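Side-chain contacts in nigritoxine (Vibrio nigripulchritudo, PDB 5M41), which acts as a bacterial toxin against crustaceans and insects: residues W286-T291 with F447-I452; I594-L599 with G658-T663; E611-G616 with K685-A690. All coordinates share one frame; numbering follows the deposited sequence.

Overall arrangement
After an N-terminal part that carries a magnesium site at Val189, Glu192 and Asp195, the chain reaches contact 1, which joins strand 286-288 to helix 444-457 and closes a loop of 155 residues made of further strands and helices. That loop ends before the others begin. Contacts 2 and 3 then cross, because the chain runs through 594-599, 611-616, 658-663 and 685-690 in turn. Contact 2 links a strand of the six-stranded sheet of the C-terminal part to the segment before strand 662-663. Contact 3 ties the following helix, 603-614, to the start of helix 688-704. Centres of contacts 2 and 3 lie about 32 Å apart, and those of contacts 1 and 3 about 26 Å.

Contact 1: residues W286-T291 with F447-I452; sequences WIDSGT and FERVAI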
# COMPACT_ATOMS: atom_id res chain seq x y z
N TRP A 286 -10.04 -5.22 -7.09
CA TRP A 286 -9.60 -4.09 -7.91
C TRP A 286 -9.35 -4.42 -9.36
O TRP A 286 -8.81 -5.47 -9.68
CB TRP A 286 -8.35 -3.48 -7.28
CG TRP A 286 -8.63 -2.99 -5.87
CD1 TRP A 286 -8.20 -3.54 -4.67
CD2 TRP A 286 -9.51 -1.87 -5.48
NE1 TRP A 286 -8.67 -2.82 -3.60
CE2 TRP A 286 -9.47 -1.81 -4.02
CE3 TRP A 286 -10.25 -0.91 -6.18
CZ2 TRP A 286 -10.17 -0.84 -3.31
CZ3 TRP A 286 -10.95 0.06 -5.45
CH2 TRP A 286 -10.91 0.09 -4.05
N ILE A 287 -9.76 -3.51 -10.25
CA ILE A 287 -9.55 -3.64 -11.68
C ILE A 287 -8.52 -2.59 -12.09
O ILE A 287 -8.74 -1.40 -11.90
CB ILE A 287 -10.85 -3.33 -12.49
CG1 ILE A 287 -11.97 -4.29 -12.12
CG2 ILE A 287 -10.58 -3.34 -14.01
CD1 ILE A 287 -13.35 -3.72 -12.40
N ASP A 288 -7.43 -3.04 -12.69
CA ASP A 288 -6.41 -2.15 -13.23
C ASP A 288 -6.98 -1.10 -14.18
O ASP A 288 -7.91 -1.39 -14.95
CB ASP A 288 -5.34 -2.96 -13.97
CG ASP A 288 -4.11 -3.21 -13.12
OD1 ASP A 288 -3.01 -3.17 -13.71
OD2 ASP A 288 -4.22 -3.43 -11.89
N SER A 289 -6.44 0.11 -14.11
CA SER A 289 -6.66 1.08 -15.16
C SER A 289 -5.91 0.66 -16.45
O SER A 289 -6.36 0.92 -17.57
CB SER A 289 -6.19 2.46 -14.71
OG SER A 289 -6.23 3.34 -15.81
N GLY A 290 -4.76 0.01 -16.26
CA GLY A 290 -3.85 -0.27 -17.35
C GLY A 290 -2.81 0.82 -17.59
O GLY A 290 -1.94 0.65 -18.45
N THR A 291 -2.89 1.94 -16.85
CA THR A 291 -1.91 3.04 -16.98
C THR A 291 -1.24 3.39 -15.63
O THR A 291 -1.85 3.18 -14.59
CB THR A 291 -2.55 4.28 -17.64
OG1 THR A 291 -1.62 5.37 -17.64
CG2 THR A 291 -3.81 4.69 -16.93
N PHE A 447 2.26 -6.08 -9.34
CA PHE A 447 3.68 -5.81 -9.60
C PHE A 447 4.20 -6.45 -10.90
O PHE A 447 5.05 -5.86 -11.58
CB PHE A 447 4.56 -6.16 -8.39
CG PHE A 447 4.34 -5.25 -7.22
CD1 PHE A 447 4.89 -3.98 -7.22
CD2 PHE A 447 3.53 -5.63 -6.16
CE1 PHE A 447 4.65 -3.10 -6.16
CE2 PHE A 447 3.28 -4.77 -5.11
CZ PHE A 447 3.85 -3.50 -5.10
N GLU A 448 3.68 -7.63 -11.25
CA GLU A 448 3.96 -8.24 -12.55
C GLU A 448 3.49 -7.30 -13.65
O GLU A 448 4.20 -7.07 -14.62
CB GLU A 448 3.26 -9.60 -12.69
CG GLU A 448 3.79 -10.65 -11.73
CD GLU A 448 2.95 -11.94 -11.69
OE1 GLU A 448 1.84 -12.01 -12.27
OE2 GLU A 448 3.42 -12.89 -11.04
N ARG A 449 2.30 -6.72 -13.47
CA ARG A 449 1.77 -5.78 -14.46
C ARG A 449 2.64 -4.55 -14.57
O ARG A 449 2.98 -4.13 -15.68
CB ARG A 449 0.33 -5.41 -14.17
CG ARG A 449 -0.64 -6.56 -14.38
CD ARG A 449 -2.03 -6.15 -13.90
NE ARG A 449 -2.68 -7.24 -13.18
CZ ARG A 449 -3.20 -7.17 -11.96
NH1 ARG A 449 -3.20 -6.03 -11.27
NH2 ARG A 449 -3.75 -8.25 -11.44
N VAL A 450 3.03 -4.01 -13.42
CA VAL A 450 3.92 -2.85 -13.38
C VAL A 450 5.21 -3.15 -14.16
O VAL A 450 5.63 -2.32 -14.98
CB VAL A 450 4.23 -2.40 -11.93
CG1 VAL A 450 5.41 -1.43 -11.87
CG2 VAL A 450 3.00 -1.76 -11.27
N ALA A 451 5.80 -4.33 -13.94
CA ALA A 451 7.05 -4.75 -14.61
C ALA A 451 6.91 -4.87 -16.13
O ALA A 451 7.86 -4.56 -16.87
CB ALA A 451 7.58 -6.05 -14.01
N ILE A 452 5.75 -5.32 -16.60
CA ILE A 452 5.46 -5.42 -18.03
C ILE A 452 5.48 -4.04 -18.68
O ILE A 452 6.25 -3.79 -19.62
CB ILE A 452 4.10 -6.11 -18.33
CG1 ILE A 452 4.06 -7.56 -17.80
CG2 ILE A 452 3.78 -6.08 -19.83
CD1 ILE A 452 5.31 -8.38 -18.06
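Asp288 and Arg449 face each other from a short strand and a helix, with 9.0 Å between Asp288 CA and Arg449 CA. The motif is a helix packed on an antiparallel sheet: strand 286-288 pairs with strand 340-348 of that sheet, while Arg449 sits within helix 444-457, whose Phe447 and Val450 rest on Ile336, Val450 also reaching Val342. The contact is a polar bridge at the surface, beside this helix-on-sheet packing. Both residues direct their CB atoms at the opposing segment. Arg449 CG lies beside its own backbone N (chi1 -69°), and the chain runs extended to CD before bending at chi3, which swings the guanidinium group toward the strand. The carboxylate and guanidinium planes stand 84° apart, nearly perpendicular, so the two groups do not form a flat, two-pronged pair. One salt bridge results, from Arg449 NH1 to Asp288 OD2 at 2.9 Å, and its N-H...O angle of 115° makes the hydrogen-bond component weak. The other carboxylate oxygen has a long, weak ion pair with Lys344. It also turns to the aliphatic part of the arginine, where Asp288 OD1 lies 3.1 Å from Arg449 CD.

Contact 2: residues I594-L599 with G658-T663; sequences ISNNHL and GDHSLT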
# COMPACT_ATOMS: atom_id res chain seq x y z
N ILE A 594 40.16 -22.88 -22.86
CA ILE A 594 40.38 -22.44 -21.48
C ILE A 594 40.72 -23.63 -20.59
O ILE A 594 40.55 -24.78 -21.00
CB ILE A 594 39.12 -21.74 -20.92
CG1 ILE A 594 37.96 -22.75 -20.74
CG2 ILE A 594 38.75 -20.54 -21.78
CD1 ILE A 594 36.67 -22.14 -20.21
N SER A 595 41.17 -23.35 -19.38
CA SER A 595 41.35 -24.40 -18.38
C SER A 595 40.95 -23.93 -16.98
O SER A 595 40.78 -22.75 -16.73
CB SER A 595 42.80 -24.93 -18.40
OG SER A 595 43.69 -24.00 -17.83
N ASN A 596 40.80 -24.89 -16.07
CA ASN A 596 40.45 -24.62 -14.68
C ASN A 596 39.12 -23.86 -14.54
O ASN A 596 38.93 -23.10 -13.59
CB ASN A 596 41.60 -23.88 -13.96
CG ASN A 596 41.47 -23.92 -12.45
OD1 ASN A 596 41.33 -24.99 -11.84
ND2 ASN A 596 41.54 -22.74 -11.83
N ASN A 597 38.21 -24.06 -15.49
CA ASN A 597 36.90 -23.44 -15.44
C ASN A 597 36.18 -23.84 -14.16
O ASN A 597 36.09 -25.03 -13.85
CB ASN A 597 36.08 -23.86 -16.65
CG ASN A 597 34.78 -23.08 -16.79
OD1 ASN A 597 34.56 -22.05 -16.13
ND2 ASN A 597 33.90 -23.58 -17.66
N HIS A 598 35.73 -22.85 -13.38
CA HIS A 598 35.02 -23.15 -12.12
C HIS A 598 34.14 -22.01 -11.68
O HIS A 598 34.37 -20.87 -12.08
CB HIS A 598 36.00 -23.51 -11.00
CG HIS A 598 36.91 -22.37 -10.60
ND1 HIS A 598 38.03 -22.04 -11.32
CD2 HIS A 598 36.86 -21.48 -9.54
CE1 HIS A 598 38.64 -20.99 -10.74
NE2 HIS A 598 37.93 -20.65 -9.64
N LEU A 599 33.13 -22.33 -10.87
CA LEU A 599 32.22 -21.34 -10.29
C LEU A 599 32.69 -21.01 -8.88
O LEU A 599 33.09 -21.91 -8.13
CB LEU A 599 30.77 -21.85 -10.25
CG LEU A 599 29.69 -20.83 -9.81
CD1 LEU A 599 28.41 -21.02 -10.61
CD2 LEU A 599 29.43 -20.88 -8.30
N GLY A 658 40.34 -31.11 -13.76
CA GLY A 658 41.80 -31.26 -13.74
C GLY A 658 42.21 -32.16 -12.59
O GLY A 658 41.74 -33.29 -12.49
N ASP A 659 43.07 -31.67 -11.71
CA ASP A 659 43.47 -32.47 -10.54
C ASP A 659 42.79 -32.06 -9.21
O ASP A 659 43.25 -32.45 -8.13
CB ASP A 659 44.99 -32.53 -10.38
CG ASP A 659 45.67 -31.20 -10.62
OD1 ASP A 659 45.10 -30.15 -10.22
OD2 ASP A 659 46.78 -31.21 -11.22
N HIS A 660 41.69 -31.31 -9.30
CA HIS A 660 40.91 -30.98 -8.10
C HIS A 660 40.00 -32.13 -7.75
O HIS A 660 39.21 -32.58 -8.60
CB HIS A 660 40.09 -29.70 -8.31
CG HIS A 660 40.92 -28.48 -8.61
ND1 HIS A 660 41.45 -27.70 -7.65
CD2 HIS A 660 41.30 -27.91 -9.83
CE1 HIS A 660 42.15 -26.69 -8.21
NE2 HIS A 660 42.06 -26.82 -9.54
N SER A 661 40.09 -32.65 -6.53
CA SER A 661 39.17 -33.68 -6.06
C SER A 661 37.81 -33.03 -5.76
O SER A 661 37.74 -31.94 -5.18
CB SER A 661 39.71 -34.38 -4.81
OG SER A 661 41.00 -34.93 -5.06
N LEU A 662 36.74 -33.72 -6.14
CA LEU A 662 35.38 -33.18 -6.01
C LEU A 662 34.58 -33.95 -4.98
O LEU A 662 34.82 -35.14 -4.75
CB LEU A 662 34.65 -33.21 -7.37
CG LEU A 662 35.31 -32.43 -8.52
CD1 LEU A 662 34.39 -32.35 -9.72
CD2 LEU A 662 35.73 -31.03 -8.07
N THR A 663 33.63 -33.27 -4.33
CA THR A 663 32.67 -33.96 -3.50
C THR A 663 31.47 -34.30 -4.37
O THR A 663 31.46 -33.98 -5.56
CB THR A 663 32.17 -33.08 -2.34
OG1 THR A 663 31.41 -32.00 -2.89
CG2 THR A 663 33.33 -32.55 -1.49
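His660 reaches across to Asn596 with the far end of its imidazole. Its CB heads for the opposing segment, and chi1 of -60° puts CG beside the backbone N and anti to the carbonyl carbon. Of the ring carbons, CD2 comes to 3.5 Å from Asn596 OD1, whereas CE1, on the other flank of the nitrogen, stays 4.1 Å from Asn596 OD1. Between them NE2 donates a hydrogen bond to Asn596 OD1 over 3.0 Å, a weak one because the N-H...O angle is only 126°. Amide and ring planes are inclined by 30°, while the two side chains cross roughly perpendicularly. Asn596 stands where strand 594-601 of a six-stranded antiparallel sheet turns a corner, and its backbone takes a left-handed conformation there. The neighbouring strand 649-652 lies beside the contact, with Arg652 touched by His660, His598 and Leu662. The corner is also gripped from within its own segment: His598 ND1 donates to Asn596 O at 2.7 Å in a nearly straight bond, with the carbonyl oxygen lying in the imidazole plane.

Contact 3: residues E611-G616 with K685-A690; sequences EGKKTG and KNDEFA
Lys613 and Asp687 form the salt bridge of this buried contact, with Lys613 NZ 2.5 Å from Asp687 OD2, a spacing short enough for its exact value to be read with caution. The ammonium group approaches OD2 on its anti lone pair, turned away from the other carboxylate oxygen. Bends at chi2 and chi3 carry the lysine chain across to Asp687, and next to the ammonium group Lys613 CE lies 4.4 Å from Ala690 CB. Glu625 offers Lys613 NZ a second, long and weak ion pair. The remaining oxygen of Asp687 is satisfied by its own segment, at the first turn of the helix: OD1 accepts from Ala690 N at 3.0 Å, and the N-H arrives from well above the carboxylate plane. Both carboxylate oxygens are thus engaged, which probably favours the charged form. Within helix 603-614, away from Asp687, Lys614 NZ is held by Glu611 OE2 at 2.8 Å and by Asn732 OD1 and Val729 O. Thr615 OG1 bonds to Gly612 O at 2.7 Å, close to where this helix gives way to a loop. The lysine near the end of one helix therefore meets the aspartate that caps the N terminus of helix 688-704, a classic side-chain N-cap.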
# COMPACT_ATOMS: atom_id res chain seq x y z
N GLU A 611 23.42 -12.65 6.85
CA GLU A 611 23.33 -12.32 8.27
C GLU A 611 22.61 -10.98 8.47
O GLU A 611 21.81 -10.83 9.38
CB GLU A 611 24.70 -12.33 8.95
CG GLU A 611 25.33 -13.71 8.99
CD GLU A 611 24.55 -14.68 9.87
OE1 GLU A 611 24.29 -14.33 11.03
OE2 GLU A 611 24.20 -15.79 9.41
N GLY A 612 22.86 -10.03 7.57
CA GLY A 612 22.16 -8.76 7.61
C GLY A 612 20.67 -8.93 7.34
O GLY A 612 19.83 -8.45 8.11
N LYS A 613 20.35 -9.62 6.24
CA LYS A 613 18.96 -9.90 5.88
C LYS A 613 18.25 -10.77 6.92
O LYS A 613 17.03 -10.64 7.09
CB LYS A 613 18.87 -10.54 4.51
CG LYS A 613 19.08 -9.57 3.36
CD LYS A 613 18.06 -8.44 3.37
CE LYS A 613 16.84 -8.76 2.53
NZ LYS A 613 16.06 -7.53 2.21
N LYS A 614 18.99 -11.65 7.60
CA LYS A 614 18.42 -12.53 8.64
C LYS A 614 17.79 -11.79 9.81
O LYS A 614 16.87 -12.29 10.42
CB LYS A 614 19.47 -13.50 9.20
CG LYS A 614 19.59 -14.79 8.43
CD LYS A 614 20.83 -15.58 8.82
CE LYS A 614 20.91 -15.88 10.33
NZ LYS A 614 21.92 -16.96 10.55
N THR A 615 18.31 -10.60 10.13
CA THR A 615 17.75 -9.79 11.21
C THR A 615 16.32 -9.34 10.91
O THR A 615 15.58 -8.95 11.83
CB THR A 615 18.58 -8.52 11.48
OG1 THR A 615 18.49 -7.65 10.35
CG2 THR A 615 20.05 -8.87 11.81
N GLY A 616 15.94 -9.39 9.64
CA GLY A 616 14.64 -8.88 9.21
C GLY A 616 14.67 -7.38 8.96
O GLY A 616 13.71 -6.83 8.44
N LYS A 685 13.39 -14.80 3.43
CA LYS A 685 12.27 -15.13 2.55
C LYS A 685 11.19 -14.04 2.47
O LYS A 685 10.42 -14.02 1.52
CB LYS A 685 11.64 -16.45 2.98
CG LYS A 685 11.30 -17.38 1.83
CD LYS A 685 10.66 -18.65 2.38
CE LYS A 685 10.62 -19.75 1.32
NZ LYS A 685 10.12 -21.04 1.88
N ASN A 686 11.13 -13.14 3.46
CA ASN A 686 10.25 -11.96 3.42
C ASN A 686 10.56 -11.04 2.24
O ASN A 686 9.68 -10.33 1.74
CB ASN A 686 10.37 -11.13 4.70
CG ASN A 686 9.82 -11.84 5.92
OD1 ASN A 686 9.07 -12.81 5.81
ND2 ASN A 686 10.19 -11.35 7.10
N ASP A 687 11.82 -11.02 1.82
CA ASP A 687 12.20 -10.25 0.63
C ASP A 687 12.40 -11.20 -0.56
O ASP A 687 13.53 -11.60 -0.89
CB ASP A 687 13.44 -9.42 0.92
CG ASP A 687 13.80 -8.44 -0.19
OD1 ASP A 687 13.26 -8.50 -1.32
OD2 ASP A 687 14.67 -7.59 0.08
N GLU A 688 11.29 -11.56 -1.20
CA GLU A 688 11.30 -12.49 -2.33
C GLU A 688 12.09 -11.95 -3.52
O GLU A 688 12.71 -12.72 -4.25
CB GLU A 688 9.87 -12.76 -2.78
CG GLU A 688 9.16 -13.83 -1.99
CD GLU A 688 7.75 -14.08 -2.51
OE1 GLU A 688 6.91 -13.14 -2.46
OE2 GLU A 688 7.49 -15.21 -2.98
N PHE A 689 12.02 -10.65 -3.72
CA PHE A 689 12.75 -10.01 -4.81
C PHE A 689 14.26 -10.24 -4.66
O PHE A 689 14.93 -10.65 -5.63
CB PHE A 689 12.40 -8.52 -4.89
CG PHE A 689 13.05 -7.79 -6.05
CD1 PHE A 689 12.49 -7.85 -7.33
CD2 PHE A 689 14.20 -7.01 -5.86
CE1 PHE A 689 13.07 -7.15 -8.40
CE2 PHE A 689 14.78 -6.32 -6.92
CZ PHE A 689 14.21 -6.39 -8.19
N ALA A 690 14.79 -10.01 -3.46
CA ALA A 690 16.19 -10.23 -3.19
C ALA A 690 16.55 -11.68 -3.36
O ALA A 690 17.49 -11.99 -4.09
CB ALA A 690 16.57 -9.75 -1.80